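Local coordinates for YqgE/AlgH family protein (Corynebacterium diphtheriae NCTC 13129, PDB 2GS5), which is of unknown function but belongs to the YqgE/AlgH (UPF0301) family of conserved bacterial proteins, at residues A[4-9]-A[183-188]; A[116-121]-A[132-137]; A[36-41]-A[89-94]; A[30-35]-A[153-158]. All blocks are in the same frame, centred on the assembly; numbering follows the deposited sequence.

Contact 1 (A[4-9]-A[183-188]); sequences DRLFNA and MPLPLY
Leu-6 meets the 183-188 loop with both of its methyl groups, and the contact between the segments is wholly apolar. Its CD2 lies 3.9 Å from CD of Pro-184, the two side chains crossing at a slant, and its CD1 stands 4.3 Å from CD2 of Leu-185. Pro-184 follows a cis peptide bond. Leu-6 CG lies opposite the carbonyl carbon (chi1 -82°), from where the two methyl branches divide between the proline ring and the leucine beyond it.

The hydrogen bonds run inside each segment and shape it. On one side Phe-7 N bonds to Asp-4 O at 3.0 Å, closing the short 3-10 turn that presents Leu-6. On the other, Leu-187 N reaches Pro-184 O at 2.9 Å and Tyr-188 N reaches Leu-185 O at 3.0 Å, so the chain coils directly after the proline. A salt bridge from Asp-4 OD1 to Arg-12 NH1 ties the 3-10 turn to the loop that follows it.

The contact brings a loop near the N-terminus against the loop after helix 173-179, about 22 Å from the centre of the chain to that of the contact. Leu-185 and Phe-7 both pack on Phe-156 of strand 155-159, while Leu-185 also touches Met-178 of helix 173-179.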
# COMPACT_ATOMS: atom_id res chain seq x y z
N ASP A 4 8.83 -0.97 -21.71
CA ASP A 4 10.22 -1.42 -21.59
C ASP A 4 11.24 -0.32 -21.88
O ASP A 4 12.24 -0.20 -21.17
CB ASP A 4 10.46 -2.59 -22.56
CG ASP A 4 11.86 -3.17 -22.45
OD1 ASP A 4 12.23 -3.63 -21.36
OD2 ASP A 4 12.58 -3.15 -23.47
N ARG A 5 10.97 0.48 -22.91
CA ARG A 5 11.88 1.55 -23.33
C ARG A 5 12.17 2.60 -22.25
O ARG A 5 13.19 3.29 -22.32
CB ARG A 5 11.34 2.26 -24.58
CG ARG A 5 11.65 1.55 -25.88
CD ARG A 5 10.81 2.10 -27.02
NE ARG A 5 10.94 3.55 -27.16
CZ ARG A 5 10.10 4.46 -26.66
NH1 ARG A 5 9.02 4.11 -25.97
NH2 ARG A 5 10.34 5.75 -26.87
N LEU A 6 11.29 2.74 -21.27
CA LEU A 6 11.53 3.67 -20.16
C LEU A 6 12.82 3.34 -19.41
O LEU A 6 13.41 4.22 -18.79
CB LEU A 6 10.36 3.68 -19.18
CG LEU A 6 9.19 4.57 -19.59
CD1 LEU A 6 8.02 4.37 -18.64
CD2 LEU A 6 9.61 6.03 -19.61
N PHE A 7 13.25 2.08 -19.48
CA PHE A 7 14.33 1.59 -18.62
C PHE A 7 15.65 1.34 -19.34
O PHE A 7 16.51 0.63 -18.84
CB PHE A 7 13.84 0.33 -17.88
CG PHE A 7 12.59 0.57 -17.10
CD1 PHE A 7 12.64 1.28 -15.91
CD2 PHE A 7 11.36 0.14 -17.57
CE1 PHE A 7 11.49 1.53 -15.18
CE2 PHE A 7 10.20 0.39 -16.85
CZ PHE A 7 10.26 1.08 -15.65
N ASN A 8 15.81 1.95 -20.51
CA ASN A 8 17.03 1.77 -21.29
C ASN A 8 18.28 2.31 -20.57
O ASN A 8 19.35 1.72 -20.67
CB ASN A 8 16.90 2.44 -22.67
CG ASN A 8 15.98 1.67 -23.61
OD1 ASN A 8 15.56 0.55 -23.32
ND2 ASN A 8 15.66 2.28 -24.74
N ALA A 9 18.13 3.42 -19.86
CA ALA A 9 19.22 4.00 -19.06
C ALA A 9 18.92 3.90 -17.56
O ALA A 9 19.84 3.77 -16.75
CB ALA A 9 19.45 5.44 -19.46
N MSE A 183 10.80 11.69 -14.45
CA MSE A 183 10.15 12.08 -15.69
C MSE A 183 10.19 10.92 -16.67
O MSE A 183 11.16 10.15 -16.69
CB MSE A 183 10.81 13.31 -16.29
CG MSE A 183 10.51 14.58 -15.54
SE MSE A 183 8.68 15.22 -15.82
CE MSE A 183 8.92 15.96 -17.60
N PRO A 184 9.15 10.79 -17.51
CA PRO A 184 8.00 11.69 -17.65
C PRO A 184 6.78 11.37 -16.78
O PRO A 184 5.71 11.91 -17.05
CB PRO A 184 7.63 11.48 -19.12
CG PRO A 184 7.89 10.02 -19.33
CD PRO A 184 9.10 9.70 -18.49
N LEU A 185 6.90 10.53 -15.77
CA LEU A 185 5.70 10.05 -15.07
C LEU A 185 4.82 11.16 -14.49
O LEU A 185 3.60 11.04 -14.54
CB LEU A 185 6.03 9.03 -13.98
CG LEU A 185 6.82 7.75 -14.30
CD1 LEU A 185 6.38 6.58 -13.41
CD2 LEU A 185 6.83 7.35 -15.77
N PRO A 186 5.41 12.23 -13.91
CA PRO A 186 4.53 13.28 -13.40
C PRO A 186 3.60 13.91 -14.44
O PRO A 186 2.58 14.49 -14.06
CB PRO A 186 5.51 14.33 -12.83
CG PRO A 186 6.73 13.54 -12.51
CD PRO A 186 6.82 12.51 -13.60
N LEU A 187 3.94 13.77 -15.72
CA LEU A 187 3.13 14.35 -16.81
C LEU A 187 1.79 13.64 -16.96
O LEU A 187 0.89 14.15 -17.65
CB LEU A 187 3.88 14.28 -18.13
CG LEU A 187 5.14 15.13 -18.23
CD1 LEU A 187 5.78 14.98 -19.60
CD2 LEU A 187 4.78 16.59 -18.00
N TYR A 188 1.66 12.46 -16.36
CA TYR A 188 0.44 11.68 -16.42
C TYR A 188 -0.31 11.66 -15.08
O TYR A 188 -1.35 11.03 -14.94
CB TYR A 188 0.76 10.27 -16.92
CG TYR A 188 1.62 10.29 -18.16
CD1 TYR A 188 1.10 10.67 -19.39
CD2 TYR A 188 2.98 10.00 -18.10
CE1 TYR A 188 1.89 10.73 -20.53
CE2 TYR A 188 3.79 10.05 -19.24
CZ TYR A 188 3.24 10.42 -20.45
OH TYR A 188 4.01 10.47 -21.59

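Contact 2 (A[116-121]-A[132-137]); sequences VNLGAD and MRLFAG
Asn-117 OD1 accepts a hydrogen bond from Gly-119 N at 2.9 Å, an Asx turn in the 116-121 loop, whose Leu-118 meets Leu-134 across the contact. The N-H points at the oxygen at 148°, and the donor lies in the carbonyl plane of the amide. A second bond, Ala-120 N to Asn-117 O at 3.0 Å, closes a type I beta turn from Asn-117 to Ala-120, overlapping the Asx turn. Leu-118 occupies the second position of this turn, and both its methyls, CD1 and CD2, come to 3.8 Å from CD2 of Leu-134, straddling that single methyl.

The turn leads from strand 113-116 into helix 122-125, where Asp-121 is the N-cap and its OD1 accepts from Glu-123 N. Strands 113-116 and 129-141 flank strand 87-94 in the mixed sheet, both antiparallel to it, so the apolar contacts bridge over that intervening strand; Leu-118 and Leu-134 both touch its Val-88.

At the end of strand 113-116, Val-116 and the selenomethionine Met-132 cross at about a right angle. The Met-132 chain is extended as far as selenium (chi2 -178°) and bends only at chi3, 90°, which turns its last methyl aside. Its SE atom lies 4.0 Å from CG2 of Val-116, and Val-116 in turn packs on Ile-125.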
# COMPACT_ATOMS: atom_id res chain seq x y z
N VAL A 116 0.84 -4.42 11.19
CA VAL A 116 0.48 -4.48 12.60
C VAL A 116 -0.36 -5.73 12.83
O VAL A 116 -1.35 -5.95 12.14
CB VAL A 116 -0.35 -3.25 13.02
CG1 VAL A 116 -0.71 -3.32 14.50
CG2 VAL A 116 0.41 -1.96 12.72
N ASN A 117 0.06 -6.55 13.79
CA ASN A 117 -0.73 -7.70 14.16
C ASN A 117 -1.96 -7.24 14.92
O ASN A 117 -1.85 -6.72 16.02
CB ASN A 117 0.10 -8.65 15.03
CG ASN A 117 -0.56 -9.99 15.22
OD1 ASN A 117 -1.75 -10.07 15.52
ND2 ASN A 117 0.23 -11.05 15.06
N LEU A 118 -3.14 -7.43 14.32
CA LEU A 118 -4.38 -6.90 14.90
C LEU A 118 -4.87 -7.71 16.11
O LEU A 118 -5.87 -7.36 16.72
CB LEU A 118 -5.48 -6.76 13.84
CG LEU A 118 -5.16 -5.76 12.73
CD1 LEU A 118 -6.28 -5.69 11.68
CD2 LEU A 118 -4.86 -4.37 13.29
N GLY A 119 -4.17 -8.79 16.43
CA GLY A 119 -4.37 -9.50 17.69
C GLY A 119 -3.64 -8.86 18.87
O GLY A 119 -3.85 -9.26 20.02
N ALA A 120 -2.78 -7.88 18.59
CA ALA A 120 -2.10 -7.13 19.63
C ALA A 120 -3.09 -6.31 20.45
O ALA A 120 -4.22 -6.06 20.03
CB ALA A 120 -1.02 -6.22 19.03
N ASP A 121 -2.65 -5.89 21.63
CA ASP A 121 -3.38 -4.93 22.44
C ASP A 121 -3.19 -3.56 21.80
O ASP A 121 -2.05 -3.09 21.69
CB ASP A 121 -2.81 -4.95 23.86
CG ASP A 121 -3.58 -4.06 24.82
OD1 ASP A 121 -4.37 -3.19 24.40
OD2 ASP A 121 -3.36 -4.23 26.04
N MSE A 132 -1.64 4.68 11.19
CA MSE A 132 -2.06 3.33 10.83
C MSE A 132 -3.32 3.39 9.97
O MSE A 132 -4.16 4.26 10.15
CB MSE A 132 -2.31 2.51 12.09
CG MSE A 132 -2.54 1.04 11.85
SE MSE A 132 -2.90 0.18 13.55
CE MSE A 132 -4.84 0.44 13.51
N ARG A 133 -3.45 2.43 9.06
CA ARG A 133 -4.63 2.33 8.20
C ARG A 133 -5.01 0.87 8.07
O ARG A 133 -4.13 -0.00 8.07
CB ARG A 133 -4.31 2.93 6.83
CG ARG A 133 -5.49 3.00 5.87
CD ARG A 133 -5.40 4.19 4.94
NE ARG A 133 -5.67 5.43 5.67
CZ ARG A 133 -5.45 6.65 5.20
NH1 ARG A 133 -4.93 6.82 3.99
NH2 ARG A 133 -5.74 7.71 5.96
N LEU A 134 -6.31 0.62 7.99
CA LEU A 134 -6.84 -0.74 7.92
C LEU A 134 -7.40 -1.02 6.53
O LEU A 134 -8.10 -0.19 5.96
CB LEU A 134 -7.93 -0.95 8.97
CG LEU A 134 -7.42 -0.89 10.41
CD1 LEU A 134 -8.57 -0.89 11.40
CD2 LEU A 134 -6.51 -2.07 10.71
N PHE A 135 -7.10 -2.21 6.02
CA PHE A 135 -7.47 -2.60 4.66
C PHE A 135 -8.27 -3.88 4.65
O PHE A 135 -7.84 -4.88 5.22
CB PHE A 135 -6.23 -2.77 3.81
CG PHE A 135 -5.38 -1.55 3.76
CD1 PHE A 135 -5.53 -0.61 2.75
CD2 PHE A 135 -4.45 -1.30 4.77
CE1 PHE A 135 -4.78 0.55 2.73
CE2 PHE A 135 -3.68 -0.15 4.75
CZ PHE A 135 -3.85 0.78 3.73
N ALA A 136 -9.43 -3.84 4.00
CA ALA A 136 -10.28 -5.00 3.82
C ALA A 136 -9.98 -5.61 2.47
O ALA A 136 -10.09 -4.93 1.44
CB ALA A 136 -11.76 -4.59 3.91
N GLY A 137 -9.57 -6.87 2.46
CA GLY A 137 -9.24 -7.56 1.22
C GLY A 137 -7.82 -7.29 0.79
O GLY A 137 -7.14 -6.42 1.34

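Contact 3 (A[36-41]-A[89-94]); sequences VILIIE and VGVGVT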
# COMPACT_ATOMS: atom_id res chain seq x y z
N VAL A 36 -2.64 1.84 -6.26
CA VAL A 36 -1.28 1.93 -5.74
C VAL A 36 -1.16 0.83 -4.72
O VAL A 36 -1.63 0.97 -3.59
CB VAL A 36 -1.01 3.29 -5.07
CG1 VAL A 36 0.39 3.34 -4.47
CG2 VAL A 36 -1.23 4.43 -6.06
N ILE A 37 -0.56 -0.29 -5.12
CA ILE A 37 -0.63 -1.49 -4.30
C ILE A 37 0.66 -1.68 -3.52
O ILE A 37 1.70 -1.94 -4.09
CB ILE A 37 -0.96 -2.73 -5.14
CG1 ILE A 37 -2.33 -2.53 -5.82
CG2 ILE A 37 -0.98 -4.00 -4.25
CD1 ILE A 37 -2.67 -3.57 -6.82
N LEU A 38 0.56 -1.51 -2.20
CA LEU A 38 1.68 -1.74 -1.30
C LEU A 38 1.93 -3.23 -1.15
O LEU A 38 1.06 -3.97 -0.70
CB LEU A 38 1.39 -1.14 0.07
CG LEU A 38 2.42 -1.34 1.17
CD1 LEU A 38 3.71 -0.62 0.84
CD2 LEU A 38 1.86 -0.89 2.51
N ILE A 39 3.14 -3.66 -1.51
CA ILE A 39 3.53 -5.06 -1.34
C ILE A 39 3.79 -5.32 0.14
O ILE A 39 4.61 -4.64 0.77
CB ILE A 39 4.78 -5.41 -2.19
CG1 ILE A 39 4.46 -5.22 -3.68
CG2 ILE A 39 5.27 -6.83 -1.89
CD1 ILE A 39 5.67 -5.32 -4.58
N ILE A 40 3.05 -6.28 0.70
CA ILE A 40 3.16 -6.62 2.13
C ILE A 40 3.81 -7.98 2.38
O ILE A 40 4.15 -8.31 3.52
CB ILE A 40 1.76 -6.56 2.82
CG1 ILE A 40 0.79 -7.60 2.23
CG2 ILE A 40 1.19 -5.15 2.71
CD1 ILE A 40 -0.58 -7.57 2.87
N GLU A 41 3.94 -8.78 1.33
CA GLU A 41 4.60 -10.08 1.42
C GLU A 41 5.04 -10.48 0.02
O GLU A 41 4.27 -10.40 -0.92
CB GLU A 41 3.65 -11.13 1.99
CG GLU A 41 4.16 -12.56 1.97
CD GLU A 41 5.08 -12.91 3.14
OE1 GLU A 41 5.29 -12.07 4.04
OE2 GLU A 41 5.58 -14.04 3.13
N VAL A 89 -6.21 -6.19 7.20
CA VAL A 89 -4.77 -6.00 7.39
C VAL A 89 -4.56 -4.61 7.99
O VAL A 89 -5.22 -3.66 7.57
CB VAL A 89 -4.01 -6.02 6.00
CG1 VAL A 89 -2.54 -5.56 6.13
CG2 VAL A 89 -4.08 -7.37 5.36
N GLY A 90 -3.65 -4.47 8.95
CA GLY A 90 -3.23 -3.14 9.43
C GLY A 90 -1.84 -2.82 8.93
O GLY A 90 -0.92 -3.64 9.09
N VAL A 91 -1.68 -1.64 8.33
CA VAL A 91 -0.37 -1.13 7.96
C VAL A 91 -0.09 0.12 8.80
O VAL A 91 -0.90 1.05 8.81
CB VAL A 91 -0.28 -0.80 6.46
CG1 VAL A 91 1.13 -0.32 6.12
CG2 VAL A 91 -0.62 -2.02 5.61
N GLY A 92 1.03 0.13 9.50
CA GLY A 92 1.41 1.24 10.34
C GLY A 92 2.68 1.92 9.88
O GLY A 92 3.43 1.40 9.05
N VAL A 93 2.90 3.11 10.44
CA VAL A 93 4.14 3.85 10.33
C VAL A 93 4.75 3.87 11.74
O VAL A 93 4.11 4.34 12.67
CB VAL A 93 3.89 5.28 9.83
CG1 VAL A 93 5.19 6.10 9.77
CG2 VAL A 93 3.15 5.26 8.46
N THR A 94 5.95 3.33 11.91
CA THR A 94 6.55 3.26 13.24
C THR A 94 6.85 4.65 13.79
O THR A 94 7.24 5.55 13.05
CB THR A 94 7.84 2.41 13.27
OG1 THR A 94 8.81 2.99 12.39
CG2 THR A 94 7.58 0.96 12.86
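Leu-38 carries its CG opposite the backbone N (chi1 177°), and Val-91 holds CG1 in the corresponding place (chi1 -178°), which sends the two side chains toward one another tip to tip. They belong to strands 36-42 and 87-94 of the mixed beta sheet of this AlgH-like protein. The strands are not neighbours in that sheet: strand 36-42 pairs with 19-23 and 47-51, whereas strand 87-94 pairs with 113-116 and 129-141. No hydrogen bond joins the two segments, and the contact is made by side chains filling the interior between separate parts of the sheet.

A single methyl of Leu-38, CD2, does the touching. It lies 3.7 Å from CG1 of Val-91 and 4.1 Å from CG2, entering over the fork of the valine. Helix 162-166 also borders this interior, with Val-165 against Val-91.

Two residues along strand 36-42, Ile-40 makes the second, looser apolar contact. Together with Glu-41 it faces Phe-48, forming a classic beta bulge against strand 47-51. Its side chain also touches Met-115 of strand 113-116. From the bulge the longer branch of Ile-40 extends fully (chi2 -180°), placing its terminal CD1 4.3 Å from CG1 of Val-89.

Contact 4 (A[30-35]-A[153-158]); sequences EDFARS and GDWFVA
The chain makes a type II beta turn from Phe-32 to Ser-35, closed by Ser-35 N bonding to Phe-32 O at 3.1 Å, while the other segment leaves a helix through a Schellman motif at Gly-153 and enters strand 155-159. Trp-155 spans the distance between them with the benzene end of its indole. Although its CB does not head straight for the turn, chi1 of -51° and the length of the ring bring CZ3 and CH2 there.

Ser-35 OG lies at the indole edge, in the ring plane, 3.5 Å from Trp-155 CZ3. The same hydroxyl donates to Phe-32 O at 2.7 Å, with the donor tilted 22° from the carbonyl plane. This oxygen therefore receives two bonds, from Ser-35 OG and Ser-35 N, both from the same face of its plane. Phe-32 meets the indole obliquely, its CD1 4.0 Å from Trp-155 CH2, with CD1 also near the indole plane. Ile-37 of strand 36-42 touches both aromatic side chains, and Leu-21 and Leu-146 pack on the indole.

The indole is held at its N-H by Glu-149 of helix 145-151, whose OE1 accepts from NE1. No hydrogen bond joins the two segments; with its proton given to Phe-32 O, the hydroxyl turns its oxygen to the weakly positive C-H edge, an approach that is probably mildly favourable.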
# COMPACT_ATOMS: atom_id res chain seq x y z
N GLU A 30 -12.17 -2.28 -12.94
CA GLU A 30 -12.68 -1.57 -11.78
C GLU A 30 -11.87 -1.88 -10.51
O GLU A 30 -11.64 -0.98 -9.70
CB GLU A 30 -14.17 -1.85 -11.58
CG GLU A 30 -14.57 -3.29 -11.41
CD GLU A 30 -16.08 -3.46 -11.32
OE1 GLU A 30 -16.80 -2.97 -12.22
OE2 GLU A 30 -16.57 -4.08 -10.35
N ASP A 31 -11.41 -3.11 -10.35
CA ASP A 31 -10.67 -3.49 -9.15
C ASP A 31 -9.26 -2.89 -9.08
O ASP A 31 -8.72 -2.76 -7.98
CB ASP A 31 -10.55 -5.01 -9.02
CG ASP A 31 -11.86 -5.69 -8.66
OD1 ASP A 31 -12.82 -5.00 -8.24
OD2 ASP A 31 -11.94 -6.93 -8.80
N PHE A 32 -8.65 -2.57 -10.21
CA PHE A 32 -7.24 -2.16 -10.20
C PHE A 32 -6.93 -0.81 -10.85
O PHE A 32 -5.80 -0.32 -10.75
CB PHE A 32 -6.36 -3.24 -10.84
CG PHE A 32 -6.37 -4.53 -10.07
CD1 PHE A 32 -5.56 -4.67 -8.96
CD2 PHE A 32 -7.18 -5.59 -10.45
CE1 PHE A 32 -5.57 -5.84 -8.23
CE2 PHE A 32 -7.17 -6.76 -9.74
CZ PHE A 32 -6.37 -6.88 -8.63
N ALA A 33 -7.91 -0.20 -11.51
CA ALA A 33 -7.66 1.07 -12.17
C ALA A 33 -7.14 2.09 -11.16
O ALA A 33 -7.71 2.25 -10.07
CB ALA A 33 -8.91 1.58 -12.86
N ARG A 34 -6.05 2.76 -11.54
CA ARG A 34 -5.45 3.81 -10.73
C ARG A 34 -5.16 3.37 -9.30
O ARG A 34 -5.24 4.16 -8.36
CB ARG A 34 -6.33 5.07 -10.76
CG ARG A 34 -6.59 5.59 -12.19
CD ARG A 34 -5.31 5.92 -12.98
NE ARG A 34 -5.55 6.04 -14.42
CZ ARG A 34 -5.69 7.18 -15.08
NH1 ARG A 34 -5.89 7.16 -16.39
NH2 ARG A 34 -5.64 8.35 -14.45
N SER A 35 -4.80 2.10 -9.15
CA SER A 35 -4.41 1.58 -7.85
C SER A 35 -2.95 1.86 -7.55
O SER A 35 -2.12 2.11 -8.45
CB SER A 35 -4.70 0.08 -7.77
OG SER A 35 -4.03 -0.66 -8.77
N GLY A 153 4.23 -3.80 -18.83
CA GLY A 153 3.99 -2.38 -18.61
C GLY A 153 2.82 -2.03 -17.70
O GLY A 153 2.44 -0.87 -17.61
N ASP A 154 2.27 -3.03 -17.00
CA ASP A 154 1.06 -2.85 -16.15
C ASP A 154 1.30 -2.01 -14.90
O ASP A 154 0.38 -1.34 -14.41
CB ASP A 154 0.51 -4.19 -15.68
CG ASP A 154 -0.11 -5.02 -16.78
OD1 ASP A 154 -0.10 -4.59 -17.97
OD2 ASP A 154 -0.58 -6.13 -16.45
N TRP A 155 2.52 -2.10 -14.37
CA TRP A 155 2.85 -1.50 -13.09
C TRP A 155 4.19 -0.81 -13.15
O TRP A 155 5.08 -1.26 -13.88
CB TRP A 155 2.97 -2.58 -12.02
CG TRP A 155 1.83 -3.51 -11.93
CD1 TRP A 155 1.80 -4.79 -12.38
CD2 TRP A 155 0.56 -3.26 -11.35
NE1 TRP A 155 0.59 -5.36 -12.12
CE2 TRP A 155 -0.20 -4.43 -11.49
CE3 TRP A 155 -0.02 -2.15 -10.72
CZ2 TRP A 155 -1.51 -4.53 -11.03
CZ3 TRP A 155 -1.33 -2.26 -10.25
CH2 TRP A 155 -2.05 -3.43 -10.41
N PHE A 156 4.34 0.25 -12.38
CA PHE A 156 5.63 0.87 -12.11
C PHE A 156 5.92 0.66 -10.63
O PHE A 156 5.11 0.99 -9.77
CB PHE A 156 5.62 2.36 -12.46
CG PHE A 156 6.95 3.03 -12.29
CD1 PHE A 156 7.89 3.02 -13.30
CD2 PHE A 156 7.26 3.68 -11.10
CE1 PHE A 156 9.12 3.65 -13.14
CE2 PHE A 156 8.47 4.30 -10.94
CZ PHE A 156 9.40 4.29 -11.94
N VAL A 157 7.08 0.08 -10.34
CA VAL A 157 7.48 -0.24 -8.98
C VAL A 157 8.23 0.94 -8.39
O VAL A 157 9.21 1.40 -8.97
CB VAL A 157 8.36 -1.49 -8.95
CG1 VAL A 157 8.74 -1.89 -7.53
CG2 VAL A 157 7.63 -2.62 -9.62
N ALA A 158 7.74 1.44 -7.26
CA ALA A 158 8.33 2.62 -6.60
C ALA A 158 8.34 2.45 -5.09
O ALA A 158 7.51 1.74 -4.54
CB ALA A 158 7.55 3.87 -6.95

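Contact 1 joins segments near the two ends of the chain and spans the other three in sequence. Contact 4 (30-35 with 153-158) encloses contacts 3 and 2, which follow one another along the chain. In space, contacts 1 and 2 lie on opposite sides of the chain's centre, with their own centres about 35 Å apart. Contact 3, centred about 5 Å from the centre of the chain, touches both contact 2 and contact 4. Phe-135 N probably bonds to Val-89 O between strands 129-141 and 87-94, and Ile-37 packs on Trp-155. The sheet shared by contacts 2, 3 and 4 reaches contact 1 through Phe-156 of strand 155-159.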